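Local coordinates for DMSP lyase (Ruegeria pomeroyi, PDB 5CU1), which belongs to the cupin clan of beta-barrel proteins and holds an iron(III) ion, at residues 27-32 and 71-76. Numbering follows the deposited sequence.
Sequences QALHAR and TAYAAI
Leu29 joins the two segments by sending its two methyl branches to different partners, Tyr73 and Ile76. Its CD1 comes up against the edge of the Tyr73 ring, close to the ring plane, 3.7 Å from Tyr73 CE1 and 3.8 Å from Tyr73 CD1. The other branch, Leu29 CD2, lies 3.8 Å from Ile76 CD1, the far end of a fully extended isoleucine chain (chi1 -166°, chi2 -179°) that reaches across to the leucine. With CG anti to the backbone N (chi1 169°), Leu29 reaches out from its helix and crosses both partners at about a right angle. These apolar contacts are buried.

Polar groups add little. The guanidinium of Arg32 folds back over its own helix, one face above Leu29 CA, and on the exposed side its NH2 comes only within 4.4 Å of Ala72 O, too far for a bond. Tyr73 turns its hydroxyl to Glu33, with a hydrogen bond that links the ring to the chain just after residues 27-32.

Tyr73 is the N-cap residue of helix 74-83, and one face of its ring is covered by Ala72 CB. The contact thus joins the C-terminal part of helix 17-32 to the start of helix 74-83. Leu36 of helix 34-39 also touches Leu29, and Phe148 of strand 144-150 meets Tyr73 edge-to-face, so that the ring also packs against the five-stranded antiparallel sheet that contains this strand.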
ATOM      1  N   GLN A  27       2.506  12.637  -7.165  1.00 25.41           N
ATOM      2  CA  GLN A  27       3.431  13.731  -7.174  1.00 26.65           C
ATOM      3  C   GLN A  27       2.878  14.981  -6.527  1.00 28.39           C
ATOM      4  O   GLN A  27       3.530  15.651  -5.816  1.00 27.96           O
ATOM      5  CB  GLN A  27       3.934  13.941  -8.604  1.00 24.35           C
ATOM      6  CG  GLN A  27       4.956  12.982  -8.994  1.00 26.52           C
ATOM      7  CD  GLN A  27       5.269  12.973 -10.406  1.00 37.39           C
ATOM      8  OE1 GLN A  27       4.454  13.186 -11.149  1.00 36.56           O
ATOM      9  NE2 GLN A  27       6.505  12.740 -10.764  1.00 35.81           N
ATOM     10  N   ALA A  28       1.631  15.247  -6.850  1.00 26.73           N
ATOM     11  CA  ALA A  28       0.841  16.297  -6.271  1.00 24.50           C
ATOM     12  C   ALA A  28       0.420  16.086  -4.969  1.00 25.51           C
ATOM     13  O   ALA A  28       0.434  16.928  -4.357  1.00 37.16           O
ATOM     14  CB  ALA A  28      -0.315  16.680  -7.130  1.00 21.82           C
ATOM     15  N   LEU A  29       0.215  14.946  -4.423  1.00 27.73           N
ATOM     16  CA  LEU A  29      -0.114  14.774  -2.999  1.00 25.76           C
ATOM     17  C   LEU A  29       0.943  14.719  -2.084  1.00 22.14           C
ATOM     18  O   LEU A  29       0.801  15.047  -1.056  1.00 24.18           O
ATOM     19  CB  LEU A  29      -0.823  13.444  -2.912  1.00 26.11           C
ATOM     20  CG  LEU A  29      -1.105  12.793  -1.630  1.00 17.88           C
ATOM     21  CD1 LEU A  29      -2.207  13.477  -1.027  1.00 23.41           C
ATOM     22  CD2 LEU A  29      -1.356  11.474  -1.861  1.00 19.31           C
ATOM     23  N   HIS A  30       2.030  14.355  -2.573  1.00 25.12           N
ATOM     24  CA  HIS A  30       3.242  14.314  -1.979  1.00 25.44           C
ATOM     25  C   HIS A  30       3.639  15.683  -1.612  1.00 29.52           C
ATOM     26  O   HIS A  30       3.862  15.920  -0.514  1.00 32.65           O
ATOM     27  CB  HIS A  30       4.223  13.806  -2.856  1.00 26.90           C
ATOM     28  CG  HIS A  30       5.570  13.657  -2.263  1.00 29.66           C
ATOM     29  ND1 HIS A  30       6.494  14.616  -2.286  1.00 31.44           N
ATOM     30  CD2 HIS A  30       6.133  12.639  -1.646  1.00 28.85           C
ATOM     31  CE1 HIS A  30       7.580  14.172  -1.760  1.00 33.07           C
ATOM     32  NE2 HIS A  30       7.387  12.975  -1.369  1.00 30.09           N
ATOM     33  N   ALA A  31       3.622  16.502  -2.571  1.00 23.25           N
ATOM     34  CA  ALA A  31       3.669  17.809  -2.398  1.00 29.15           C
ATOM     35  C   ALA A  31       2.710  18.502  -1.470  1.00 32.79           C
ATOM     36  O   ALA A  31       3.172  19.249  -0.775  1.00 38.65           O
ATOM     37  CB  ALA A  31       4.000  18.585  -3.631  1.00 25.65           C
ATOM     38  N   ARG A  32       1.469  18.196  -1.382  1.00 26.82           N
ATOM     39  CA  ARG A  32       0.557  18.792  -0.462  1.00 27.27           C
ATOM     40  C   ARG A  32       0.528  18.354   0.970  1.00 29.50           C
ATOM     41  O   ARG A  32      -0.052  18.962   1.792  1.00 29.87           O
ATOM     42  CB  ARG A  32      -0.824  18.772  -0.955  1.00 23.70           C
ATOM     43  CG  ARG A  32      -1.067  18.534  -2.346  1.00 27.15           C
ATOM     44  CD  ARG A  32      -2.539  18.720  -2.698  1.00 28.71           C
ATOM     45  NE  ARG A  32      -3.274  17.600  -2.496  1.00 24.78           N
ATOM     46  CZ  ARG A  32      -3.540  16.726  -3.373  1.00 30.93           C
ATOM     47  NH1 ARG A  32      -3.325  16.797  -4.557  1.00 29.63           N
ATOM     48  NH2 ARG A  32      -4.215  15.810  -2.998  1.00 34.40           N
ATOM     49  N   THR A  71     -12.264  12.301   2.406  1.00 35.88           N
ATOM     50  CA  THR A  71     -12.257  13.737   2.549  1.00 36.04           C
ATOM     51  C   THR A  71     -11.674  14.396   1.366  1.00 30.57           C
ATOM     52  O   THR A  71     -12.314  14.799   0.572  1.00 29.26           O
ATOM     53  CB  THR A  71     -11.541  14.000   3.797  1.00 31.16           C
ATOM     54  OG1 THR A  71     -10.399  13.254   3.827  1.00 27.91           O
ATOM     55  CG2 THR A  71     -12.341  13.529   4.835  1.00 28.76           C
ATOM     56  N   ALA A  72     -10.414  14.370   1.270  1.00 33.13           N
ATOM     57  CA  ALA A  72      -9.648  15.071   0.347  1.00 27.34           C
ATOM     58  C   ALA A  72      -8.894  14.356  -0.726  1.00 24.61           C
ATOM     59  O   ALA A  72      -8.248  14.991  -1.329  1.00 26.47           O
ATOM     60  CB  ALA A  72      -8.721  15.864   1.178  1.00 25.45           C
ATOM     61  N   TYR A  73      -9.088  13.080  -0.950  1.00 22.79           N
ATOM     62  CA  TYR A  73      -8.234  12.094  -1.566  1.00 19.29           C
ATOM     63  C   TYR A  73      -8.893  11.159  -2.581  1.00 24.06           C
ATOM     64  O   TYR A  73      -8.351  10.290  -2.980  1.00 25.92           O
ATOM     65  CB  TYR A  73      -7.460  11.260  -0.474  1.00 20.99           C
ATOM     66  CG  TYR A  73      -6.757  12.046   0.609  1.00 20.10           C
ATOM     67  CD1 TYR A  73      -5.700  12.784   0.317  1.00 20.07           C
ATOM     68  CD2 TYR A  73      -7.253  12.144   1.869  1.00 22.64           C
ATOM     69  CE1 TYR A  73      -5.136  13.553   1.233  1.00 22.13           C
ATOM     70  CE2 TYR A  73      -6.671  12.870   2.793  1.00 19.82           C
ATOM     71  CZ  TYR A  73      -5.574  13.551   2.476  1.00 22.00           C
ATOM     72  OH  TYR A  73      -4.989  14.282   3.230  1.00 21.52           O
ATOM     73  N   ALA A  74     -10.009  11.528  -3.121  1.00 21.42           N
ATOM     74  CA  ALA A  74     -10.705  10.895  -4.208  1.00 22.61           C
ATOM     75  C   ALA A  74     -10.057  10.775  -5.441  1.00 25.09           C
ATOM     76  O   ALA A  74     -10.133   9.817  -6.025  1.00 27.22           O
ATOM     77  CB  ALA A  74     -12.065  11.409  -4.383  1.00 19.61           C
ATOM     78  N   ALA A  75      -9.247  11.701  -5.848  1.00 28.07           N
ATOM     79  CA  ALA A  75      -8.537  11.553  -7.124  1.00 27.16           C
ATOM     80  C   ALA A  75      -7.603  10.396  -7.304  1.00 29.44           C
ATOM     81  O   ALA A  75      -7.616   9.797  -8.219  1.00 27.62           O
ATOM     82  CB  ALA A  75      -7.884  12.823  -7.510  1.00 23.11           C
ATOM     83  N   ILE A  76      -6.803  10.239  -6.293  1.00 29.83           N
ATOM     84  CA  ILE A  76      -5.752   9.297  -6.188  1.00 26.04           C
ATOM     85  C   ILE A  76      -6.227   7.980  -5.935  1.00 21.75           C
ATOM     86  O   ILE A  76      -5.791   7.184  -6.485  1.00 26.32           O
ATOM     87  CB  ILE A  76      -4.532   9.808  -5.343  1.00 20.86           C
ATOM     88  CG1 ILE A  76      -3.353   8.945  -5.537  1.00 16.08           C
ATOM     89  CG2 ILE A  76      -4.855   9.922  -3.932  1.00 19.82           C
ATOM     90  CD1 ILE A  76      -2.154   9.259  -4.808  1.00 21.71           C
TER